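Local coordinates for protein alpha-glucosidase (Pseudoalteromonas sp. K8, PDB 5HQA) that hydrolyses alpha-glucosides as a calcium-binding, chloride-activated member of glycoside hydrolase family 97, here holding the inhibitor acarbose, at residues 268-273 against 529-534; 264-269 against 307-312; 458-463 against 489-494; 515-520 against 544-549. All blocks are in the same frame, centred on the assembly; numbering follows the deposited sequence.

Contact 1: residues 268-273 against 529-534; sequences GIWWGM and MAADLP. With AC1 (4,6-dideoxy-4-{[(1S,4R,5S,6S)-4,5,6-trihydroxy-3-(hydroxymethyl)cyclohex-2-en-1-yl]amino}-alpha-D-glucopyranose), chain B.
Met529 lays its thioether beside the indole of Trp270 in a Met-aromatic contact, made where strands 264-269 and 527-529 of the (beta/alpha)8-type barrel run out into their C-terminal loops. Met529 SD stands 3.9 Å above the Trp270 ring plane, shifted toward the rim, and Met529 CE lies 3.8 Å from Trp270 CB. With CG anti to the backbone N and chi2 extended (179°), Met529 brings SD to the ring; chi3, also extended, sends CE on toward Gly268. Ala531 CB also reaches Trp270 CZ3 at 3.8 Å. The ring offers its pyrrole N-H to the acarbose unit: Trp270 NE1 donates to AC1 O3B over 3.1 Å, and weakly to AC1 O4. Behind this first shell water joins the two backbones. One water accepts from Gly268 N and lies within bonding distance of Ala530 O and Asp532 O; a second accepts from Trp271 N and approaches Gly268 O and Ala531 O. Farther out, Trp271 and Asp532 set ring and carboxylate planes 80° apart, while Leu533 CD2 comes to the Trp271 edge. A third water joins Trp271 to Asp532, accepting from Trp271 NE1 at 2.9 Å and donating to Asp532 OD1 at 2.8 Å.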
# COMPACT_ATOMS: atom_id res chain seq x y z
N GLY A 268 0.32 -19.83 -5.46
CA GLY A 268 1.54 -19.72 -6.22
C GLY A 268 2.62 -20.71 -5.84
O GLY A 268 2.69 -21.15 -4.69
N ILE A 269 3.44 -21.07 -6.82
CA ILE A 269 4.72 -21.71 -6.55
C ILE A 269 5.62 -20.59 -6.05
O ILE A 269 6.10 -19.76 -6.83
CB ILE A 269 5.29 -22.40 -7.79
CG1 ILE A 269 4.36 -23.54 -8.20
CG2 ILE A 269 6.70 -22.92 -7.53
CD1 ILE A 269 4.68 -24.15 -9.57
N TRP A 270 5.77 -20.51 -4.73
CA TRP A 270 6.25 -19.30 -4.08
C TRP A 270 6.76 -19.60 -2.67
O TRP A 270 7.96 -19.53 -2.41
CB TRP A 270 5.14 -18.24 -4.04
CG TRP A 270 5.61 -17.00 -3.35
CD1 TRP A 270 6.49 -16.08 -3.85
CD2 TRP A 270 5.26 -16.56 -2.03
NE1 TRP A 270 6.71 -15.09 -2.92
CE2 TRP A 270 5.97 -15.36 -1.79
CE3 TRP A 270 4.42 -17.06 -1.03
CZ2 TRP A 270 5.87 -14.66 -0.59
CZ3 TRP A 270 4.32 -16.36 0.16
CH2 TRP A 270 5.04 -15.17 0.37
N TRP A 271 5.85 -19.93 -1.75
CA TRP A 271 6.23 -20.15 -0.35
C TRP A 271 7.25 -21.27 -0.21
O TRP A 271 8.13 -21.21 0.65
CB TRP A 271 4.97 -20.47 0.45
CG TRP A 271 5.11 -20.59 1.95
CD1 TRP A 271 4.88 -21.71 2.70
CD2 TRP A 271 5.42 -19.54 2.87
NE1 TRP A 271 5.05 -21.42 4.04
CE2 TRP A 271 5.38 -20.10 4.17
CE3 TRP A 271 5.73 -18.18 2.73
CZ2 TRP A 271 5.65 -19.35 5.31
CZ3 TRP A 271 5.99 -17.43 3.87
CH2 TRP A 271 5.94 -18.02 5.14
N GLY A 272 7.14 -22.31 -1.05
CA GLY A 272 8.10 -23.40 -0.99
C GLY A 272 9.54 -22.93 -1.16
O GLY A 272 10.46 -23.48 -0.55
N MET A 273 9.76 -21.91 -2.00
CA MET A 273 11.11 -21.36 -2.11
C MET A 273 11.48 -20.59 -0.85
O MET A 273 12.63 -20.65 -0.40
CB MET A 273 11.24 -20.45 -3.34
CG MET A 273 11.42 -21.22 -4.65
SD MET A 273 9.83 -21.66 -5.40
CE MET A 273 9.34 -20.08 -6.10
N MET A 529 -3.55 -13.52 -1.99
CA MET A 529 -2.95 -14.83 -2.12
C MET A 529 -3.42 -15.73 -0.99
O MET A 529 -3.59 -15.28 0.14
CB MET A 529 -1.42 -14.75 -2.12
CG MET A 529 -0.76 -15.99 -2.67
SD MET A 529 1.03 -15.77 -2.65
CE MET A 529 1.53 -17.18 -3.64
N ALA A 530 -3.65 -16.99 -1.32
CA ALA A 530 -3.60 -18.06 -0.33
C ALA A 530 -2.18 -18.58 -0.42
O ALA A 530 -1.85 -19.37 -1.31
CB ALA A 530 -4.65 -19.13 -0.60
N ALA A 531 -1.32 -18.12 0.49
CA ALA A 531 0.12 -18.22 0.32
C ALA A 531 0.70 -19.60 0.59
O ALA A 531 1.83 -19.87 0.17
CB ALA A 531 0.81 -17.21 1.25
N ASP A 532 -0.04 -20.49 1.26
CA ASP A 532 0.59 -21.72 1.74
C ASP A 532 0.67 -22.78 0.64
O ASP A 532 0.10 -22.65 -0.44
CB ASP A 532 -0.19 -22.28 2.93
CG ASP A 532 0.70 -22.99 3.93
OD1 ASP A 532 1.82 -23.42 3.56
OD2 ASP A 532 0.27 -23.14 5.10
N LEU A 533 1.40 -23.85 0.95
CA LEU A 533 1.42 -25.01 0.07
C LEU A 533 0.03 -25.64 0.01
O LEU A 533 -0.65 -25.74 1.04
CB LEU A 533 2.43 -26.04 0.58
CG LEU A 533 3.82 -25.52 0.95
CD1 LEU A 533 4.71 -26.65 1.45
CD2 LEU A 533 4.44 -24.84 -0.24
N PRO A 534 -0.42 -26.07 -1.17
CA PRO A 534 -1.77 -26.67 -1.26
C PRO A 534 -2.04 -27.77 -0.24
O PRO A 534 -3.13 -27.80 0.34
CB PRO A 534 -1.80 -27.21 -2.70
CG PRO A 534 -0.89 -26.26 -3.45
CD PRO A 534 0.23 -25.95 -2.49
C1 AC1 B . 15.42 -9.72 0.29
O2 AC1 B . 14.69 -7.57 1.07
C2 AC1 B . 14.46 -8.56 0.05
C4A AC1 B . 9.65 -12.79 -4.02
C3 AC1 B . 13.02 -9.02 0.03
O3 AC1 B . 12.14 -7.89 -0.13
C4 AC1 B . 12.83 -10.04 -1.05
N4A AC1 B . 11.39 -10.34 -1.34
C5 AC1 B . 13.56 -11.24 -0.47
O5 AC1 B . 15.02 -10.93 -0.49
C6 AC1 B . 13.33 -12.53 -1.18
C1B AC1 B . 11.01 -10.31 -2.80
C2B AC1 B . 9.37 -10.57 -2.96
O2B AC1 B . 8.70 -9.68 -2.07
C3B AC1 B . 9.05 -11.92 -2.78
O3B AC1 B . 7.62 -12.16 -2.73
O4 AC1 B . 9.45 -14.18 -3.78
C5B AC1 B . 11.05 -12.54 -4.26
C7B AC1 B . 11.74 -11.21 -3.62
C6B AC1 B . 11.67 -13.15 -5.53
O6B AC1 B . 11.20 -12.42 -6.62
O HOH W 1 0.05 -20.77 -2.68
O HOH W 2 3.10 -20.48 -2.10
O HOH W 3 3.74 -23.40 5.65

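Contact 2: residues 264-269 against 307-312; sequences GKYIGI and GVLVEG. With AC1 (4,6-dideoxy-4-{[(1S,4R,5S,6S)-4,5,6-trihydroxy-3-(hydroxymethyl)cyclohex-2-en-1-yl]amino}-alpha-D-glucopyranose), chain B.
Tyr266 lies alongside Leu309, both side chains pointing the same way, with Tyr266 CD2 4.1 Å from Leu309 CB. They sit on one face of two adjacent parallel strands, 264-269 and 307-310, joined through helix 290-303 in a right-handed beta-alpha-beta crossover of the catalytic barrel. The strand axes diverge by 32°. Three backbone bonds join the strands: Ile267 N to Gly307 O, Leu309 N to Ile267 O at 2.9 Å, and Ile269 N to Leu309 O, short at 2.8 Å but bent (134°); a fourth, Glu311 N to Ile269 O, is weak at 3.4 Å. On the face turned to helix 290-303, Ile267 CG1 meets Val308 CG2 at 3.9 Å, and Ile269 runs beside Val310. Tyr266 OH is hydrogen-bonded to Asp489 OD1. Just past the strand, Glu311 has CG anti to its carbonyl carbon (chi1 -59°) and an extended chain that carries the carboxylate to the cyclitol ring of AC1. Its OE2 forms a salt bridge with Lys386, and OE1 also accepts from Trp280 NE1. An alanine here would probably leave AC1 O4 without this acceptor and Lys386 without this salt bridge. AC1 O4 donates to Glu311 OE1 over a short 2.6 Å.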
# COMPACT_ATOMS: atom_id res chain seq x y z
N GLY A 264 -9.37 -10.86 -7.52
CA GLY A 264 -9.59 -12.26 -7.24
C GLY A 264 -8.52 -12.81 -6.31
O GLY A 264 -7.67 -12.08 -5.82
N LYS A 265 -8.59 -14.12 -6.09
CA LYS A 265 -7.65 -14.79 -5.21
C LYS A 265 -6.71 -15.66 -6.03
O LYS A 265 -7.07 -16.15 -7.10
CB LYS A 265 -8.39 -15.63 -4.17
CG LYS A 265 -9.12 -14.77 -3.15
CD LYS A 265 -10.10 -15.59 -2.32
CE LYS A 265 -11.25 -16.08 -3.18
NZ LYS A 265 -12.36 -16.58 -2.33
N TYR A 266 -5.48 -15.85 -5.53
CA TYR A 266 -4.51 -16.63 -6.26
C TYR A 266 -3.67 -17.46 -5.30
O TYR A 266 -3.63 -17.21 -4.10
CB TYR A 266 -3.61 -15.75 -7.15
CG TYR A 266 -2.63 -14.85 -6.44
CD1 TYR A 266 -3.05 -13.69 -5.79
CD2 TYR A 266 -1.27 -15.13 -6.45
CE1 TYR A 266 -2.14 -12.85 -5.15
CE2 TYR A 266 -0.36 -14.30 -5.82
CZ TYR A 266 -0.80 -13.16 -5.17
OH TYR A 266 0.11 -12.35 -4.54
N ILE A 267 -3.02 -18.48 -5.87
CA ILE A 267 -2.03 -19.28 -5.15
C ILE A 267 -0.73 -19.18 -5.94
O ILE A 267 -0.67 -18.52 -6.98
CB ILE A 267 -2.47 -20.74 -5.00
CG1 ILE A 267 -2.65 -21.38 -6.38
CG2 ILE A 267 -3.75 -20.83 -4.16
CD1 ILE A 267 -3.17 -22.81 -6.32
N GLY A 268 0.32 -19.83 -5.46
CA GLY A 268 1.54 -19.72 -6.22
C GLY A 268 2.62 -20.71 -5.84
O GLY A 268 2.69 -21.15 -4.69
N ILE A 269 3.44 -21.07 -6.82
CA ILE A 269 4.72 -21.71 -6.55
C ILE A 269 5.62 -20.59 -6.05
O ILE A 269 6.10 -19.76 -6.83
CB ILE A 269 5.29 -22.40 -7.79
CG1 ILE A 269 4.36 -23.54 -8.20
CG2 ILE A 269 6.70 -22.92 -7.53
CD1 ILE A 269 4.68 -24.15 -9.57
N GLY A 307 -5.81 -17.73 -10.40
CA GLY A 307 -4.51 -17.78 -11.05
C GLY A 307 -3.47 -18.43 -10.18
O GLY A 307 -3.66 -18.63 -8.97
N VAL A 308 -2.35 -18.78 -10.82
CA VAL A 308 -1.20 -19.38 -10.15
C VAL A 308 0.02 -18.53 -10.48
O VAL A 308 0.43 -18.45 -11.64
CB VAL A 308 -0.98 -20.83 -10.58
CG1 VAL A 308 0.31 -21.37 -9.96
CG2 VAL A 308 -2.18 -21.69 -10.21
N LEU A 309 0.58 -17.88 -9.46
CA LEU A 309 1.88 -17.24 -9.60
C LEU A 309 2.97 -18.30 -9.64
O LEU A 309 2.95 -19.25 -8.86
CB LEU A 309 2.13 -16.29 -8.43
CG LEU A 309 3.55 -15.72 -8.27
CD1 LEU A 309 3.86 -14.66 -9.34
CD2 LEU A 309 3.74 -15.15 -6.85
N VAL A 310 3.95 -18.14 -10.54
CA VAL A 310 5.09 -19.04 -10.59
C VAL A 310 6.36 -18.21 -10.68
O VAL A 310 6.55 -17.47 -11.66
CB VAL A 310 5.02 -20.02 -11.77
CG1 VAL A 310 6.21 -20.94 -11.73
CG2 VAL A 310 3.74 -20.84 -11.72
N GLU A 311 7.22 -18.32 -9.67
CA GLU A 311 8.52 -17.64 -9.66
C GLU A 311 9.63 -18.63 -9.98
O GLU A 311 9.57 -19.80 -9.60
CB GLU A 311 8.79 -16.97 -8.31
CG GLU A 311 7.74 -15.95 -7.93
CD GLU A 311 8.12 -15.13 -6.72
OE1 GLU A 311 9.16 -15.42 -6.09
OE2 GLU A 311 7.37 -14.18 -6.40
N GLY A 312 10.65 -18.14 -10.67
CA GLY A 312 11.74 -18.99 -11.09
C GLY A 312 11.53 -19.66 -12.42
O GLY A 312 12.21 -20.66 -12.71
C1 AC1 B . 15.42 -9.72 0.29
O2 AC1 B . 14.69 -7.57 1.07
C2 AC1 B . 14.46 -8.56 0.05
C4A AC1 B . 9.65 -12.79 -4.02
C3 AC1 B . 13.02 -9.02 0.03
O3 AC1 B . 12.14 -7.89 -0.13
C4 AC1 B . 12.83 -10.04 -1.05
N4A AC1 B . 11.39 -10.34 -1.34
C5 AC1 B . 13.56 -11.24 -0.47
O5 AC1 B . 15.02 -10.93 -0.49
C6 AC1 B . 13.33 -12.53 -1.18
C1B AC1 B . 11.01 -10.31 -2.80
C2B AC1 B . 9.37 -10.57 -2.96
O2B AC1 B . 8.70 -9.68 -2.07
C3B AC1 B . 9.05 -11.92 -2.78
O3B AC1 B . 7.62 -12.16 -2.73
O4 AC1 B . 9.45 -14.18 -3.78
C5B AC1 B . 11.05 -12.54 -4.26
C7B AC1 B . 11.74 -11.21 -3.62
C6B AC1 B . 11.67 -13.15 -5.53
O6B AC1 B . 11.20 -12.42 -6.62

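Contact 3: residues 458-463 against 489-494; sequences RGQEFN and DFTPGI. With CA (calcium ion), chain C; AC1 (4,6-dideoxy-4-{[(1S,4R,5S,6S)-4,5,6-trihydroxy-3-(hydroxymethyl)cyclohex-2-en-1-yl]amino}-alpha-D-glucopyranose), chain B.
Gln460 and Phe490 are set so that the backbone of one lies over the ring of the other: Gln460 N stands 3.8 Å above the centre of the Phe490 ring, and Gly459 C lies toward the rim of that face. With CG anti to the backbone N (chi1 -176°), the Phe490 phenyl is carried against the 458-460 backbone, its CE1 3.6 Å from Gly459 CA. The same Gln460 N donates to Phe490 O at 3.0 Å, in the carbonyl plane; that oxygen also accepts from Thr491 OG1. The Gln460 chain bends at chi2 (82°) and crosses Ile494, whose CG1 packs 3.5 Å from Gln460 CD. Its amide is gripped at both ends. Gln460 NE2 donates to Thr491 O at 3.1 Å and to Gln516 OE1 of helix 513-522, while Gln460 OE1 accepts from Asn463 ND2 at 2.9 Å. A leucine in its place would probably leave Thr491 O, Asn463 ND2 and Gln516 OE1 without these mates. A water accepts from Glu461 N and donates to Thr491 OG1. Glu461 OE2 binds the calcium at 2.3 Å with Glu154, Glu437, Glu455 and AC1 O3, N4A and O2B: the calcium-centred active site of this glycosidase family.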
# COMPACT_ATOMS: atom_id res chain seq x y z
N ARG A 458 6.89 -4.96 5.24
CA ARG A 458 7.13 -6.36 5.57
C ARG A 458 5.82 -7.14 5.49
O ARG A 458 4.88 -6.87 6.24
CB ARG A 458 7.75 -6.48 6.95
CG ARG A 458 9.22 -6.11 6.98
CD ARG A 458 9.78 -6.13 8.41
NE ARG A 458 9.63 -7.43 9.06
CZ ARG A 458 10.61 -8.10 9.66
NH1 ARG A 458 11.85 -7.62 9.68
NH2 ARG A 458 10.35 -9.27 10.24
N GLY A 459 5.76 -8.12 4.59
CA GLY A 459 4.65 -9.04 4.50
C GLY A 459 4.98 -10.41 5.04
O GLY A 459 5.91 -10.60 5.83
N GLN A 460 4.18 -11.40 4.60
CA GLN A 460 4.29 -12.77 5.11
C GLN A 460 5.68 -13.36 4.91
O GLN A 460 6.12 -14.21 5.70
CB GLN A 460 3.26 -13.65 4.41
CG GLN A 460 3.04 -15.01 5.04
CD GLN A 460 2.10 -14.93 6.23
OE1 GLN A 460 2.53 -14.84 7.38
NE2 GLN A 460 0.79 -14.96 5.95
N GLU A 461 6.39 -12.97 3.84
CA GLU A 461 7.68 -13.58 3.55
C GLU A 461 8.66 -13.44 4.71
O GLU A 461 9.48 -14.33 4.94
CB GLU A 461 8.28 -12.98 2.28
CG GLU A 461 8.48 -11.47 2.36
CD GLU A 461 9.23 -10.91 1.16
OE1 GLU A 461 9.75 -11.73 0.37
OE2 GLU A 461 9.31 -9.67 1.01
N PHE A 462 8.60 -12.33 5.45
CA PHE A 462 9.51 -12.17 6.58
C PHE A 462 9.21 -13.15 7.70
O PHE A 462 10.05 -13.31 8.60
CB PHE A 462 9.48 -10.74 7.12
CG PHE A 462 10.29 -9.80 6.29
CD1 PHE A 462 9.78 -9.27 5.11
CD2 PHE A 462 11.59 -9.48 6.67
CE1 PHE A 462 10.56 -8.42 4.32
CE2 PHE A 462 12.37 -8.63 5.89
CZ PHE A 462 11.85 -8.10 4.72
N ASN A 463 8.06 -13.82 7.66
CA ASN A 463 7.77 -14.85 8.64
C ASN A 463 8.36 -16.19 8.28
O ASN A 463 8.32 -17.11 9.10
CB ASN A 463 6.26 -14.97 8.82
CG ASN A 463 5.67 -13.72 9.42
OD1 ASN A 463 6.34 -13.00 10.17
ND2 ASN A 463 4.41 -13.44 9.10
N ASP A 489 -0.21 -6.34 -1.09
CA ASP A 489 -0.06 -7.77 -1.35
C ASP A 489 0.73 -8.38 -0.19
O ASP A 489 1.95 -8.54 -0.24
CB ASP A 489 0.64 -8.00 -2.69
CG ASP A 489 0.73 -9.47 -3.09
OD1 ASP A 489 -0.28 -10.21 -2.93
OD2 ASP A 489 1.80 -9.89 -3.62
N PHE A 490 0.02 -8.71 0.90
CA PHE A 490 0.64 -9.24 2.11
C PHE A 490 0.94 -10.74 2.01
O PHE A 490 1.81 -11.24 2.74
CB PHE A 490 -0.26 -8.97 3.32
CG PHE A 490 0.33 -9.40 4.64
CD1 PHE A 490 1.14 -8.53 5.37
CD2 PHE A 490 0.09 -10.68 5.14
CE1 PHE A 490 1.70 -8.93 6.58
CE2 PHE A 490 0.66 -11.09 6.35
CZ PHE A 490 1.46 -10.22 7.07
N THR A 491 0.25 -11.45 1.11
CA THR A 491 0.17 -12.90 0.95
C THR A 491 -0.24 -13.55 2.27
O THR A 491 0.56 -14.25 2.92
CB THR A 491 1.48 -13.51 0.40
OG1 THR A 491 2.50 -13.55 1.39
CG2 THR A 491 1.98 -12.71 -0.81
N PRO A 492 -1.50 -13.39 2.69
CA PRO A 492 -1.97 -14.00 3.94
C PRO A 492 -2.22 -15.49 3.77
O PRO A 492 -2.05 -16.07 2.69
CB PRO A 492 -3.28 -13.25 4.20
CG PRO A 492 -3.78 -12.94 2.84
CD PRO A 492 -2.56 -12.60 2.03
N GLY A 493 -2.63 -16.13 4.86
CA GLY A 493 -3.19 -17.47 4.78
C GLY A 493 -2.23 -18.63 4.99
O GLY A 493 -2.39 -19.68 4.37
N ILE A 494 -1.25 -18.48 5.88
CA ILE A 494 -0.37 -19.60 6.19
C ILE A 494 -1.08 -20.49 7.21
O ILE A 494 -1.44 -20.05 8.30
CB ILE A 494 0.99 -19.12 6.72
CG1 ILE A 494 1.76 -18.37 5.62
CG2 ILE A 494 1.83 -20.30 7.21
CD1 ILE A 494 2.03 -19.22 4.38
CA CA C . 9.90 -8.23 -0.69
C1 AC1 B . 15.42 -9.72 0.29
O2 AC1 B . 14.69 -7.57 1.07
C2 AC1 B . 14.46 -8.56 0.05
C4A AC1 B . 9.65 -12.79 -4.02
C3 AC1 B . 13.02 -9.02 0.03
O3 AC1 B . 12.14 -7.89 -0.13
C4 AC1 B . 12.83 -10.04 -1.05
N4A AC1 B . 11.39 -10.34 -1.34
C5 AC1 B . 13.56 -11.24 -0.47
O5 AC1 B . 15.02 -10.93 -0.49
C6 AC1 B . 13.33 -12.53 -1.18
C1B AC1 B . 11.01 -10.31 -2.80
C2B AC1 B . 9.37 -10.57 -2.96
O2B AC1 B . 8.70 -9.68 -2.07
C3B AC1 B . 9.05 -11.92 -2.78
O3B AC1 B . 7.62 -12.16 -2.73
O4 AC1 B . 9.45 -14.18 -3.78
C5B AC1 B . 11.05 -12.54 -4.26
C7B AC1 B . 11.74 -11.21 -3.62
C6B AC1 B . 11.67 -13.15 -5.53
O6B AC1 B . 11.20 -12.42 -6.62
O HOH W 4 4.81 -11.90 1.51

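Contact 4: residues 515-520 against 544-549; sequences KQLALY and FQFIQD
This is apolar helix-helix packing in the shell of the catalytic barrel, well away from the sugar and metal sites. Segments 515-520 and 544-549 run nearly parallel, their N-to-C directions 7° apart and their axes 9.9 Å from each other at closest approach. Four buried residues make the contact. Ile547 is the central piece on its helix: its CG1 branch extends anti to the carbonyl carbon (chi1 -60°) and touches two partners, with Ile547 CG1 3.8 Å from Leu517 CD2 and Ile547 CD1 3.8 Å from Tyr520 CE2. Leu517 crosses it at about a right angle, whereas Tyr520 slants past with its hydroxyl end, OH coming to 3.7 Å of Ile547 CD1. Phe546, with CG anti to its backbone N (chi1 -177°), brings CE2 to 3.5 Å from Leu517 O; the same atom nears Tyr520 CB, and Phe546 CD2 packs against Leu517 CB. Tyr520 OH is hydrogen-bonded to Met529 O. On one flank Leu517 and Phe546 both touch Ala655 of strand 653-660 in the C-terminal beta domain; toward the barrel, Lys265 NZ of strand 264-269 is hydrogen-bonded to Ile547 O, and Tyr520 packs on Pro492.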
# COMPACT_ATOMS: atom_id res chain seq x y z
N LYS A 515 -6.16 -15.71 13.16
CA LYS A 515 -5.63 -14.42 12.72
C LYS A 515 -5.25 -14.46 11.25
O LYS A 515 -5.43 -13.48 10.52
CB LYS A 515 -4.43 -14.02 13.59
CG LYS A 515 -3.74 -12.72 13.14
CD LYS A 515 -2.97 -12.10 14.29
CE LYS A 515 -2.09 -10.94 13.84
NZ LYS A 515 -1.25 -10.48 14.98
N GLN A 516 -4.74 -15.61 10.77
CA GLN A 516 -4.43 -15.74 9.35
C GLN A 516 -5.69 -15.59 8.50
O GLN A 516 -5.63 -15.02 7.40
CB GLN A 516 -3.76 -17.08 9.07
CG GLN A 516 -2.35 -17.20 9.63
CD GLN A 516 -1.41 -16.18 9.02
OE1 GLN A 516 -1.32 -16.05 7.79
NE2 GLN A 516 -0.73 -15.42 9.88
N LEU A 517 -6.83 -16.09 8.98
CA LEU A 517 -8.08 -15.92 8.24
C LEU A 517 -8.54 -14.46 8.27
O LEU A 517 -9.01 -13.93 7.25
CB LEU A 517 -9.16 -16.82 8.83
CG LEU A 517 -8.87 -18.32 8.82
CD1 LEU A 517 -10.00 -19.07 9.49
CD2 LEU A 517 -8.67 -18.79 7.39
N ALA A 518 -8.42 -13.81 9.43
CA ALA A 518 -8.86 -12.43 9.56
C ALA A 518 -8.15 -11.50 8.59
O ALA A 518 -8.72 -10.47 8.19
CB ALA A 518 -8.63 -11.97 11.00
N LEU A 519 -6.91 -11.83 8.19
CA LEU A 519 -6.16 -10.95 7.30
C LEU A 519 -6.90 -10.67 6.00
O LEU A 519 -6.70 -9.61 5.39
CB LEU A 519 -4.80 -11.56 6.97
CG LEU A 519 -3.84 -11.77 8.15
CD1 LEU A 519 -2.52 -12.35 7.65
CD2 LEU A 519 -3.63 -10.46 8.90
N TYR A 520 -7.73 -11.60 5.54
CA TYR A 520 -8.41 -11.41 4.26
C TYR A 520 -9.43 -10.29 4.31
O TYR A 520 -9.83 -9.78 3.26
CB TYR A 520 -9.08 -12.73 3.81
CG TYR A 520 -8.05 -13.73 3.36
CD1 TYR A 520 -7.64 -13.78 2.03
CD2 TYR A 520 -7.45 -14.59 4.26
CE1 TYR A 520 -6.68 -14.67 1.61
CE2 TYR A 520 -6.48 -15.49 3.85
CZ TYR A 520 -6.10 -15.52 2.52
OH TYR A 520 -5.13 -16.41 2.11
N PHE A 544 -10.19 -23.69 5.70
CA PHE A 544 -9.95 -23.26 4.32
C PHE A 544 -11.22 -22.72 3.68
O PHE A 544 -11.15 -21.90 2.75
CB PHE A 544 -9.40 -24.44 3.52
CG PHE A 544 -8.86 -24.06 2.16
CD1 PHE A 544 -8.05 -22.95 2.00
CD2 PHE A 544 -9.14 -24.85 1.05
CE1 PHE A 544 -7.54 -22.62 0.76
CE2 PHE A 544 -8.63 -24.53 -0.20
CZ PHE A 544 -7.84 -23.41 -0.34
N GLN A 545 -12.39 -23.15 4.16
CA GLN A 545 -13.65 -22.69 3.58
C GLN A 545 -13.78 -21.17 3.65
O GLN A 545 -14.35 -20.55 2.73
CB GLN A 545 -14.84 -23.36 4.28
CG GLN A 545 -16.18 -23.09 3.59
CD GLN A 545 -16.24 -23.70 2.20
OE1 GLN A 545 -16.07 -24.91 2.03
NE2 GLN A 545 -16.49 -22.86 1.20
N PHE A 546 -13.25 -20.53 4.70
CA PHE A 546 -13.34 -19.07 4.74
C PHE A 546 -12.57 -18.44 3.60
O PHE A 546 -13.05 -17.48 2.98
CB PHE A 546 -12.84 -18.51 6.06
CG PHE A 546 -13.01 -17.02 6.14
CD1 PHE A 546 -14.27 -16.47 6.39
CD2 PHE A 546 -11.94 -16.16 5.90
CE1 PHE A 546 -14.45 -15.09 6.43
CE2 PHE A 546 -12.12 -14.78 5.93
CZ PHE A 546 -13.38 -14.25 6.19
N ILE A 547 -11.37 -18.94 3.31
CA ILE A 547 -10.58 -18.40 2.21
C ILE A 547 -11.28 -18.64 0.88
O ILE A 547 -11.27 -17.78 -0.01
CB ILE A 547 -9.16 -19.00 2.23
CG1 ILE A 547 -8.47 -18.67 3.55
CG2 ILE A 547 -8.35 -18.48 1.05
CD1 ILE A 547 -7.03 -19.21 3.65
N GLN A 548 -11.91 -19.81 0.72
CA GLN A 548 -12.67 -20.07 -0.49
C GLN A 548 -13.84 -19.11 -0.63
O GLN A 548 -14.19 -18.73 -1.75
CB GLN A 548 -13.18 -21.50 -0.50
CG GLN A 548 -12.10 -22.55 -0.64
CD GLN A 548 -12.68 -23.94 -0.55
OE1 GLN A 548 -12.78 -24.51 0.53
NE2 GLN A 548 -13.10 -24.48 -1.69
N ASP A 549 -14.45 -18.72 0.49
CA ASP A 549 -15.65 -17.90 0.42
C ASP A 549 -15.34 -16.42 0.23
O ASP A 549 -16.12 -15.70 -0.41
CB ASP A 549 -16.50 -18.06 1.69
CG ASP A 549 -17.24 -19.39 1.76
OD1 ASP A 549 -17.23 -20.17 0.78
OD2 ASP A 549 -17.86 -19.63 2.82

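How the contacts relate
All four contacts are buried, yet their chemistry changes from barrel wall to outer shell. Contacts 1 and 2 share Gly268 and Ile269 of strand 264-269, but contact 2 is held by regular backbone bonds between strands, whereas contact 1 relies on waters and aromatic packing. Contact 3 joins two loops through a side-chain amide, a backbone bond and a water, and alone supplies a calcium ligand; with contacts 1 and 2 it lines the sugar pocket. Contact 4 packs by largely apolar side chains and is distant from that pocket. Polar ties connect them: Ala531 N with Pro492 O, between contacts 1 and 3, and Gln516 OE1 with Ile494 N, which relates contact 4 to contact 3.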